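PDB 6KBH: cytochrome P450 monooxygenase from Rhodococcus sp. ECU0066, which probably oxygenates substrates at its heme as a self-sufficient monooxygenase, with FMN and a [2Fe-2S] cluster carried on the same chain to supply electrons. Local coordinates for residues P503-D514 and L561-K571; G741-V752 and A765-C773. One frame throughout, in Å; residues are numbered along the deposited sequence.

In the fold
Both interactions pair antiparallel strands beside a redox cofactor, and both are partly buried, but they belong to different domains. Interaction 1 lies within the six-stranded sheet of the flavin domain, between 503-514 and 561-571; interaction 2 joins 741-752 to 765-773 as a two-stranded ladder in the [2Fe-2S] domain. Salt bridges add to the backbone ladder of the first, where three arginines meet two aspartates, and its link to FMN is a close approach by H510. The second relies on cysteine-iron bonds and methionine packing, and more of its touching residues are exposed. The two meet at R567, whose NH2 packs near G741 and A742 and bonds C740 O, at the seam between the flavin and cluster domains.

Interaction 1 of 2, residues P503-D514 and L561-K571; sequences PKWSAGSHIDVD and LRVRGPRNHFK. With FMN (flavin mononucleotide), chain B.
H510 faces R567 and D512 faces R564 as hydrogen-bonded pairs of two antiparallel strands in the FMN-binding domain. H510 N donates to R567 O (3.0 Å) and R564 N to D512 O (2.8 Å); between these pairs the register slips by one residue, a beta bulge. The strands are neighbours in the six-stranded antiparallel sheet of a ferredoxin reductase-type flavin domain, and the outermost strand 518-523, beside 510-515, supplies FMN ligands R520, Q521 and S523. With CG between its backbone N and carbonyl carbon (chi1 55°), H510 lays its ring over R567 O; its CB lies 3.5 Å from O4 of FMN. Its CE1 edge points at the face of H569, a T-shaped pair with planes 65° apart. D512 OD2 receives R567 NH2 on its syn side (3.0 Å), while that NH2 also bonds C740 O. D514 divides its carboxylate: OD1 accepts R564 NH1 on the syn side (3.1 Å), whereas OD2 sits over the face of the R562 guanidinium, an attraction of charges alone. R564 also bridges to D734. Beyond the strands, both ends of the N568 amide are held, ND2 by A507 O (2.8 Å) and OD1 by F570 N in an Asx turn.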
loop_
_atom_site.group_PDB
_atom_site.type_symbol
_atom_site.label_atom_id
_atom_site.label_comp_id
_atom_site.label_asym_id
_atom_site.label_seq_id
_atom_site.Cartn_x
_atom_site.Cartn_y
_atom_site.Cartn_z
ATOM N N PRO A 503 -15.175 13.983 11.791
ATOM C CA PRO A 503 -16.411 13.297 11.402
ATOM C C PRO A 503 -17.411 13.188 12.545
ATOM O O PRO A 503 -17.067 13.231 13.728
ATOM C CB PRO A 503 -15.923 11.908 10.972
ATOM C CG PRO A 503 -14.525 12.133 10.522
ATOM C CD PRO A 503 -13.975 13.213 11.415
ATOM N N LYS A 504 -18.677 13.055 12.163
ATOM C CA LYS A 504 -19.706 12.658 13.109
ATOM C C LYS A 504 -19.520 11.188 13.458
ATOM O O LYS A 504 -19.144 10.378 12.607
ATOM C CB LYS A 504 -21.094 12.889 12.513
ATOM C CG LYS A 504 -21.410 14.344 12.203
ATOM C CD LYS A 504 -22.219 14.477 10.919
ATOM C CE LYS A 504 -22.413 15.937 10.533
ATOM N NZ LYS A 504 -23.564 16.555 11.249
ATOM N N TRP A 505 -19.772 10.841 14.718
ATOM C CA TRP A 505 -19.652 9.461 15.161
ATOM C C TRP A 505 -20.799 9.131 16.103
ATOM O O TRP A 505 -21.178 9.952 16.944
ATOM C CB TRP A 505 -18.304 9.203 15.855
ATOM C CG TRP A 505 -18.001 10.146 16.980
ATOM C CD1 TRP A 505 -17.351 11.345 16.896
ATOM C CD2 TRP A 505 -18.326 9.964 18.364
ATOM N NE1 TRP A 505 -17.257 11.920 18.140
ATOM C CE2 TRP A 505 -17.848 11.093 19.059
ATOM C CE3 TRP A 505 -18.979 8.957 19.083
ATOM C CZ2 TRP A 505 -17.999 11.242 20.437
ATOM C CZ3 TRP A 505 -19.129 9.107 20.450
ATOM C CH2 TRP A 505 -18.642 10.241 21.113
ATOM N N SER A 506 -21.356 7.936 15.945
ATOM C CA SER A 506 -22.404 7.451 16.824
ATOM C C SER A 506 -21.789 6.686 17.994
ATOM O O SER A 506 -20.580 6.448 18.048
ATOM C CB SER A 506 -23.391 6.578 16.048
ATOM O OG SER A 506 -22.716 5.563 15.326
ATOM N N ALA A 507 -22.633 6.305 18.946
ATOM C CA ALA A 507 -22.133 5.653 20.146
ATOM C C ALA A 507 -21.583 4.266 19.837
ATOM O O ALA A 507 -22.056 3.566 18.937
ATOM C CB ALA A 507 -23.228 5.546 21.195
ATOM N N GLY A 508 -20.578 3.869 20.616
ATOM C CA GLY A 508 -19.882 2.623 20.404
ATOM C C GLY A 508 -18.705 2.718 19.462
ATOM O O GLY A 508 -17.908 1.773 19.394
ATOM N N SER A 509 -18.567 3.828 18.739
ATOM C CA SER A 509 -17.466 3.984 17.800
ATOM C C SER A 509 -16.131 4.056 18.533
ATOM O O SER A 509 -16.044 4.478 19.689
ATOM C CB SER A 509 -17.653 5.239 16.945
ATOM O OG SER A 509 -18.991 5.367 16.498
ATOM N N HIS A 510 -15.083 3.639 17.833
ATOM C CA HIS A 510 -13.724 3.621 18.345
ATOM C C HIS A 510 -12.813 4.309 17.340
ATOM O O HIS A 510 -13.251 4.744 16.271
ATOM C CB HIS A 510 -13.251 2.186 18.587
ATOM C CG HIS A 510 -13.380 1.308 17.382
ATOM N ND1 HIS A 510 -14.477 0.504 17.164
ATOM C CD2 HIS A 510 -12.561 1.125 16.318
ATOM C CE1 HIS A 510 -14.323 -0.146 16.025
ATOM N NE2 HIS A 510 -13.169 0.211 15.493
ATOM N N ILE A 511 -11.526 4.404 17.676
ATOM C CA ILE A 511 -10.527 4.844 16.712
ATOM C C ILE A 511 -9.275 3.999 16.861
ATOM O O ILE A 511 -8.991 3.445 17.922
ATOM C CB ILE A 511 -10.117 6.319 16.849
ATOM C CG1 ILE A 511 -11.236 7.189 17.361
ATOM C CG2 ILE A 511 -9.788 6.884 15.503
ATOM C CD1 ILE A 511 -10.693 8.509 17.777
ATOM N N ASP A 512 -8.498 3.953 15.784
ATOM C CA ASP A 512 -7.219 3.257 15.763
ATOM C C ASP A 512 -6.106 4.292 15.886
ATOM O O ASP A 512 -5.870 5.077 14.962
ATOM C CB ASP A 512 -7.075 2.422 14.493
ATOM C CG ASP A 512 -8.210 1.433 14.322
ATOM O OD1 ASP A 512 -9.310 1.695 14.853
ATOM O OD2 ASP A 512 -8.001 0.386 13.675
ATOM N N VAL A 513 -5.431 4.291 17.031
ATOM C CA VAL A 513 -4.401 5.268 17.358
ATOM C C VAL A 513 -3.071 4.537 17.480
ATOM O O VAL A 513 -2.980 3.512 18.164
ATOM C CB VAL A 513 -4.742 6.024 18.656
ATOM C CG1 VAL A 513 -5.170 5.051 19.745
ATOM C CG2 VAL A 513 -3.563 6.858 19.108
ATOM N N ASP A 514 -2.042 5.058 16.812
ATOM C CA ASP A 514 -0.727 4.423 16.825
ATOM C C ASP A 514 -0.049 4.655 18.167
ATOM O O ASP A 514 0.463 5.746 18.426
ATOM C CB ASP A 514 0.136 4.971 15.693
ATOM C CG ASP A 514 -0.291 4.462 14.342
ATOM O OD1 ASP A 514 -1.284 3.708 14.279
ATOM O OD2 ASP A 514 0.372 4.812 13.344
ATOM N N LEU A 561 -0.324 12.144 17.505
ATOM C CA LEU A 561 -0.545 10.739 17.262
ATOM C C LEU A 561 -1.311 10.614 15.953
ATOM O O LEU A 561 -2.233 11.386 15.685
ATOM C CB LEU A 561 -1.377 10.112 18.384
ATOM C CG LEU A 561 -0.699 9.718 19.695
ATOM C CD1 LEU A 561 -1.752 9.386 20.742
ATOM C CD2 LEU A 561 0.215 8.555 19.470
ATOM N N ARG A 562 -0.934 9.633 15.147
ATOM C CA ARG A 562 -1.702 9.266 13.971
ATOM C C ARG A 562 -2.908 8.445 14.413
ATOM O O ARG A 562 -2.786 7.508 15.203
ATOM C CB ARG A 562 -0.850 8.469 12.977
ATOM C CG ARG A 562 -1.665 7.609 12.052
ATOM C CD ARG A 562 -0.979 7.444 10.697
ATOM N NE ARG A 562 -0.165 6.231 10.614
ATOM C CZ ARG A 562 -0.580 5.073 10.104
ATOM N NH1 ARG A 562 -1.802 4.953 9.606
ATOM N NH2 ARG A 562 0.235 4.034 10.078
ATOM N N VAL A 563 -4.083 8.807 13.920
ATOM C CA VAL A 563 -5.337 8.280 14.431
ATOM C C VAL A 563 -6.290 8.152 13.259
ATOM O O VAL A 563 -6.569 9.140 12.567
ATOM C CB VAL A 563 -5.904 9.188 15.532
ATOM C CG1 VAL A 563 -5.855 10.644 15.133
ATOM C CG2 VAL A 563 -7.298 8.790 15.890
ATOM N N ARG A 564 -6.773 6.937 13.024
ATOM C CA ARG A 564 -7.475 6.585 11.795
ATOM C C ARG A 564 -8.966 6.488 12.071
ATOM O O ARG A 564 -9.383 5.723 12.945
ATOM C CB ARG A 564 -6.931 5.272 11.239
ATOM C CG ARG A 564 -5.443 5.358 10.955
ATOM C CD ARG A 564 -4.978 4.353 9.921
ATOM N NE ARG A 564 -4.888 2.995 10.447
ATOM C CZ ARG A 564 -3.937 2.571 11.274
ATOM N NH1 ARG A 564 -2.993 3.401 11.698
ATOM N NH2 ARG A 564 -3.939 1.312 11.686
ATOM N N GLY A 565 -9.755 7.203 11.263
ATOM C CA GLY A 565 -11.094 7.637 11.592
ATOM C C GLY A 565 -12.025 6.621 12.223
ATOM O O GLY A 565 -11.827 5.404 12.144
ATOM N N PRO A 566 -13.077 7.130 12.856
ATOM C CA PRO A 566 -14.011 6.263 13.583
ATOM C C PRO A 566 -14.623 5.184 12.704
ATOM O O PRO A 566 -15.161 5.459 11.629
ATOM C CB PRO A 566 -15.079 7.245 14.080
ATOM C CG PRO A 566 -14.383 8.566 14.139
ATOM C CD PRO A 566 -13.427 8.555 12.983
ATOM N N ARG A 567 -14.513 3.943 13.161
ATOM C CA ARG A 567 -15.409 2.867 12.766
ATOM C C ARG A 567 -16.191 2.405 13.988
ATOM O O ARG A 567 -15.898 2.791 15.122
ATOM C CB ARG A 567 -14.650 1.690 12.145
ATOM C CG ARG A 567 -13.357 2.043 11.453
ATOM C CD ARG A 567 -12.928 0.881 10.577
ATOM N NE ARG A 567 -12.162 -0.108 11.328
ATOM C CZ ARG A 567 -10.872 0.010 11.620
ATOM N NH1 ARG A 567 -10.192 1.076 11.219
ATOM N NH2 ARG A 567 -10.258 -0.940 12.311
ATOM N N ASN A 568 -17.188 1.558 13.750
ATOM C CA ASN A 568 -18.079 1.130 14.822
ATOM C C ASN A 568 -18.590 -0.268 14.515
ATOM O O ASN A 568 -19.281 -0.469 13.512
ATOM C CB ASN A 568 -19.243 2.115 14.977
ATOM C CG ASN A 568 -20.045 1.892 16.248
ATOM O OD1 ASN A 568 -19.817 0.932 16.984
ATOM N ND2 ASN A 568 -20.995 2.783 16.508
ATOM N N HIS A 569 -18.234 -1.233 15.365
ATOM C CA HIS A 569 -18.832 -2.561 15.336
ATOM C C HIS A 569 -19.823 -2.758 16.474
ATOM O O HIS A 569 -20.337 -3.867 16.656
ATOM C CB HIS A 569 -17.761 -3.657 15.404
ATOM C CG HIS A 569 -16.469 -3.303 14.735
ATOM N ND1 HIS A 569 -16.408 -2.666 13.515
ATOM C CD2 HIS A 569 -15.186 -3.522 15.109
ATOM C CE1 HIS A 569 -15.143 -2.496 13.172
ATOM N NE2 HIS A 569 -14.382 -3.008 14.121
ATOM N N PHE A 570 -20.102 -1.709 17.241
ATOM C CA PHE A 570 -20.916 -1.781 18.447
ATOM C C PHE A 570 -22.121 -0.857 18.334
ATOM O O PHE A 570 -22.555 -0.238 19.308
ATOM C CB PHE A 570 -20.068 -1.444 19.672
ATOM C CG PHE A 570 -20.673 -1.875 20.977
ATOM C CD1 PHE A 570 -21.433 -3.029 21.059
ATOM C CD2 PHE A 570 -20.454 -1.138 22.129
ATOM C CE1 PHE A 570 -21.980 -3.430 22.261
ATOM C CE2 PHE A 570 -20.994 -1.536 23.334
ATOM C CZ PHE A 570 -21.760 -2.683 23.399
ATOM N N LYS A 571 -22.667 -0.757 17.126
ATOM C CA LYS A 571 -23.805 0.111 16.867
ATOM C C LYS A 571 -25.049 -0.421 17.567
ATOM O O LYS A 571 -25.214 -1.631 17.752
ATOM C CB LYS A 571 -24.043 0.217 15.361
ATOM C CG LYS A 571 -22.749 0.263 14.557
ATOM C CD LYS A 571 -22.957 0.742 13.127
ATOM C CE LYS A 571 -23.423 -0.380 12.214
ATOM N NZ LYS A 571 -23.309 0.011 10.777
HETATM N N1 FMN B . -10.123 -2.972 21.672
HETATM C C2 FMN B . -10.880 -3.178 20.584
HETATM O O2 FMN B . -10.599 -4.153 19.814
HETATM N N3 FMN B . -11.921 -2.393 20.276
HETATM C C4 FMN B . -12.223 -1.360 21.088
HETATM O O4 FMN B . -13.272 -0.552 20.800
HETATM C C4A FMN B . -11.456 -1.124 22.227
HETATM N N5 FMN B . -11.767 -0.091 23.026
HETATM C C5A FMN B . -11.019 0.128 24.114
HETATM C C6 FMN B . -11.367 1.198 24.918
HETATM C C7 FMN B . -10.634 1.469 26.049
HETATM C C7M FMN B . -11.129 2.698 26.851
HETATM C C8 FMN B . -9.541 0.668 26.404
HETATM C C8M FMN B . -8.702 0.932 27.638
HETATM C C9 FMN B . -9.203 -0.417 25.603
HETATM C C9A FMN B . -9.932 -0.690 24.441
HETATM N N10 FMN B . -9.626 -1.732 23.638
HETATM C C10 FMN B . -10.379 -1.954 22.525
HETATM C "C1'" FMN B . -8.456 -2.626 23.912
HETATM C "C2'" FMN B . -7.172 -2.076 23.346
HETATM O "O2'" FMN B . -7.128 -2.067 21.978
HETATM C "C3'" FMN B . -5.981 -2.845 23.857
HETATM O "O3'" FMN B . -6.045 -4.224 23.607
HETATM C "C4'" FMN B . -5.758 -2.585 25.363
HETATM O "O4'" FMN B . -5.823 -1.297 25.846
HETATM C "C5'" FMN B . -4.331 -3.023 25.811
HETATM O "O5'" FMN B . -3.229 -2.711 24.922
HETATM P P FMN B . -1.863 -3.454 25.140
HETATM O O1P FMN B . -1.073 -3.462 23.856
HETATM O O2P FMN B . -1.039 -2.768 26.183
HETATM O O3P FMN B . -2.173 -4.850 25.581
#

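Interaction 2 of 2, residues G741-V752 and A765-C773; sequences GACEVPVLDGEV and AAGKTMMTC. With FES (Fe2/s2 (inorganic) cluster), chain D.
C743 and C773 meet at one iron of the [2Fe-2S] cluster, each SG 2.3 Å from FE2 and the two sulfurs 3.7 Å apart. Both side chains place SG between backbone N and carbonyl carbon (chi1 74° for C743, 66° for C773), which turns the thiolates onto the same metal; C735 and C740 complete the cysteine ligands. C773 N also makes a weak hydrogen bond to C743 SG. M771 folds back on itself through bends at chi2 and chi3, laying SD alongside CB of E744 (3.8 Å) and carrying the methyl CE to CA of G741 (3.4 Å), close by the cluster. Next to the cysteines along the chain, 744-747 and 769-771 form a two-stranded antiparallel ladder of the 2Fe-2S ferredoxin-type domain, with V745 N bonded to M770 O at 2.9 Å. E744 and T769 reach across on the face shared with M771. The E744 chain runs extended from a CG opposite its backbone N (chi1 -174°), and OE2 accepts the T769 hydroxyl OG1 at 2.7 Å through its anti lone pair. V747 crosses M770 at about a right angle, V747 CG2 touching M770 CB at 3.5 Å, and both side chains pack on L784. T772 instead packs against helix 720-726.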
loop_
_atom_site.group_PDB
_atom_site.type_symbol
_atom_site.label_atom_id
_atom_site.label_comp_id
_atom_site.label_asym_id
_atom_site.label_seq_id
_atom_site.Cartn_x
_atom_site.Cartn_y
_atom_site.Cartn_z
ATOM N N GLY A 741 -10.664 -5.200 12.375
ATOM C CA GLY A 741 -11.429 -5.012 11.161
ATOM C C GLY A 741 -10.638 -4.509 9.971
ATOM O O GLY A 741 -11.191 -4.443 8.866
ATOM N N ALA A 742 -9.362 -4.171 10.157
ATOM C CA ALA A 742 -8.576 -3.523 9.112
ATOM C C ALA A 742 -8.308 -4.412 7.900
ATOM O O ALA A 742 -7.853 -3.897 6.872
ATOM C CB ALA A 742 -7.245 -3.039 9.691
ATOM N N CYS A 743 -8.573 -5.717 7.983
ATOM C CA CYS A 743 -8.191 -6.659 6.937
ATOM C C CYS A 743 -9.379 -7.144 6.109
ATOM O O CYS A 743 -9.275 -8.164 5.425
ATOM C CB CYS A 743 -7.461 -7.852 7.554
ATOM S SG CYS A 743 -8.551 -8.984 8.446
ATOM N N GLU A 744 -10.498 -6.431 6.153
ATOM C CA GLU A 744 -11.705 -6.846 5.450
ATOM C C GLU A 744 -11.529 -6.755 3.933
ATOM O O GLU A 744 -10.906 -5.821 3.420
ATOM C CB GLU A 744 -12.868 -5.970 5.911
ATOM C CG GLU A 744 -14.220 -6.356 5.389
ATOM C CD GLU A 744 -15.328 -5.530 6.011
ATOM O OE1 GLU A 744 -15.010 -4.578 6.754
ATOM O OE2 GLU A 744 -16.515 -5.832 5.766
ATOM N N VAL A 745 -12.092 -7.720 3.210
ATOM C CA VAL A 745 -11.975 -7.749 1.750
ATOM C C VAL A 745 -13.198 -8.436 1.137
ATOM O O VAL A 745 -13.717 -9.405 1.708
ATOM C CB VAL A 745 -10.650 -8.423 1.323
ATOM C CG1 VAL A 745 -10.741 -9.939 1.400
ATOM C CG2 VAL A 745 -10.215 -7.969 -0.064
ATOM N N PRO A 746 -13.702 -7.960 -0.007
ATOM C CA PRO A 746 -14.985 -8.465 -0.524
ATOM C C PRO A 746 -14.900 -9.863 -1.124
ATOM O O PRO A 746 -13.919 -10.227 -1.776
ATOM C CB PRO A 746 -15.367 -7.433 -1.596
ATOM C CG PRO A 746 -14.629 -6.203 -1.231
ATOM C CD PRO A 746 -13.331 -6.684 -0.645
ATOM N N VAL A 747 -15.976 -10.629 -0.930
ATOM C CA VAL A 747 -16.115 -11.999 -1.422
ATOM C C VAL A 747 -17.153 -12.009 -2.534
ATOM O O VAL A 747 -18.317 -11.654 -2.306
ATOM C CB VAL A 747 -16.526 -12.966 -0.302
ATOM C CG1 VAL A 747 -16.591 -14.398 -0.834
ATOM C CG2 VAL A 747 -15.577 -12.863 0.867
ATOM N N LEU A 748 -16.742 -12.430 -3.733
ATOM C CA LEU A 748 -17.659 -12.517 -4.867
ATOM C C LEU A 748 -18.325 -13.871 -4.965
ATOM O O LEU A 748 -19.460 -13.965 -5.444
ATOM C CB LEU A 748 -16.943 -12.242 -6.196
ATOM C CG LEU A 748 -16.565 -10.807 -6.552
ATOM C CD1 LEU A 748 -15.767 -10.237 -5.441
ATOM C CD2 LEU A 748 -15.783 -10.725 -7.854
ATOM N N ASP A 749 -17.635 -14.920 -4.532
ATOM C CA ASP A 749 -18.143 -16.271 -4.667
ATOM C C ASP A 749 -17.481 -17.151 -3.617
ATOM O O ASP A 749 -16.331 -16.926 -3.230
ATOM C CB ASP A 749 -17.891 -16.817 -6.073
ATOM C CG ASP A 749 -18.387 -18.230 -6.240
ATOM O OD1 ASP A 749 -19.620 -18.429 -6.215
ATOM O OD2 ASP A 749 -17.544 -19.140 -6.389
ATOM N N GLY A 750 -18.221 -18.150 -3.169
ATOM C CA GLY A 750 -17.776 -19.053 -2.131
ATOM C C GLY A 750 -18.336 -18.669 -0.774
ATOM O O GLY A 750 -18.624 -17.500 -0.494
ATOM N N GLU A 751 -18.504 -19.669 0.083
ATOM C CA GLU A 751 -18.922 -19.437 1.458
ATOM C C GLU A 751 -17.708 -19.531 2.370
ATOM O O GLU A 751 -16.807 -20.343 2.143
ATOM C CB GLU A 751 -20.005 -20.428 1.894
ATOM C CG GLU A 751 -20.389 -20.343 3.379
ATOM C CD GLU A 751 -20.754 -18.935 3.850
ATOM O OE1 GLU A 751 -19.834 -18.125 4.098
ATOM O OE2 GLU A 751 -21.963 -18.648 3.996
ATOM N N VAL A 752 -17.691 -18.690 3.396
ATOM C CA VAL A 752 -16.499 -18.450 4.192
ATOM C C VAL A 752 -16.660 -19.083 5.568
ATOM O O VAL A 752 -17.767 -19.185 6.111
ATOM C CB VAL A 752 -16.222 -16.938 4.306
ATOM C CG1 VAL A 752 -16.362 -16.274 2.958
ATOM C CG2 VAL A 752 -17.199 -16.321 5.234
ATOM N N ALA A 765 -23.885 -13.953 7.511
ATOM C CA ALA A 765 -24.827 -14.692 6.676
ATOM C C ALA A 765 -24.721 -14.269 5.216
ATOM O O ALA A 765 -24.614 -15.115 4.321
ATOM C CB ALA A 765 -26.252 -14.492 7.189
ATOM N N ALA A 766 -24.750 -12.956 4.958
ATOM C CA ALA A 766 -24.743 -12.453 3.587
ATOM C C ALA A 766 -23.507 -12.887 2.808
ATOM O O ALA A 766 -23.543 -12.899 1.573
ATOM C CB ALA A 766 -24.846 -10.928 3.585
ATOM N N GLY A 767 -22.421 -13.235 3.497
ATOM C CA GLY A 767 -21.224 -13.722 2.836
ATOM C C GLY A 767 -20.603 -12.762 1.848
ATOM O O GLY A 767 -19.817 -13.185 0.994
ATOM N N LYS A 768 -20.932 -11.474 1.934
ATOM C CA LYS A 768 -20.374 -10.485 1.022
ATOM C C LYS A 768 -18.957 -10.069 1.391
ATOM O O LYS A 768 -18.334 -9.319 0.631
ATOM C CB LYS A 768 -21.266 -9.241 0.992
ATOM C CG LYS A 768 -22.718 -9.501 0.629
ATOM C CD LYS A 768 -23.169 -8.555 -0.476
ATOM C CE LYS A 768 -24.568 -8.894 -0.972
ATOM N NZ LYS A 768 -25.601 -7.950 -0.452
ATOM N N THR A 769 -18.432 -10.536 2.522
ATOM C CA THR A 769 -17.219 -9.955 3.075
ATOM C C THR A 769 -16.496 -10.986 3.931
ATOM O O THR A 769 -17.087 -11.962 4.398
ATOM C CB THR A 769 -17.545 -8.701 3.891
ATOM O OG1 THR A 769 -16.337 -8.147 4.410
ATOM C CG2 THR A 769 -18.483 -9.037 5.042
ATOM N N MET A 770 -15.201 -10.748 4.141
ATOM C CA MET A 770 -14.345 -11.692 4.845
ATOM C C MET A 770 -13.175 -10.952 5.477
ATOM O O MET A 770 -12.704 -9.940 4.951
ATOM C CB MET A 770 -13.841 -12.791 3.898
ATOM C CG MET A 770 -12.486 -13.382 4.252
ATOM S SD MET A 770 -12.241 -15.040 3.601
ATOM C CE MET A 770 -12.514 -14.747 1.868
ATOM N N MET A 771 -12.714 -11.468 6.615
ATOM C CA MET A 771 -11.546 -10.939 7.308
ATOM C C MET A 771 -10.321 -11.761 6.923
ATOM O O MET A 771 -10.290 -12.979 7.132
ATOM C CB MET A 771 -11.762 -10.950 8.818
ATOM C CG MET A 771 -13.038 -10.246 9.228
ATOM S SD MET A 771 -13.192 -8.567 8.605
ATOM C CE MET A 771 -11.719 -7.843 9.297
ATOM N N THR A 772 -9.309 -11.079 6.386
ATOM C CA THR A 772 -8.220 -11.736 5.673
ATOM C C THR A 772 -7.332 -12.567 6.594
ATOM O O THR A 772 -6.710 -13.534 6.140
ATOM C CB THR A 772 -7.400 -10.674 4.942
ATOM O OG1 THR A 772 -8.290 -9.779 4.269
ATOM C CG2 THR A 772 -6.508 -11.303 3.919
ATOM N N CYS A 773 -7.273 -12.227 7.881
ATOM C CA CYS A 773 -6.258 -12.787 8.764
ATOM C C CYS A 773 -6.687 -14.070 9.466
ATOM O O CYS A 773 -5.825 -14.894 9.801
ATOM C CB CYS A 773 -5.853 -11.753 9.816
ATOM S SG CYS A 773 -7.180 -11.331 10.966
HETATM FE FE1 FES D . -7.647 -6.827 12.494
HETATM FE FE2 FES D . -7.726 -9.126 10.585
HETATM S S1 FES D . -6.279 -7.655 11.097
HETATM S S2 FES D . -9.096 -8.293 11.976
#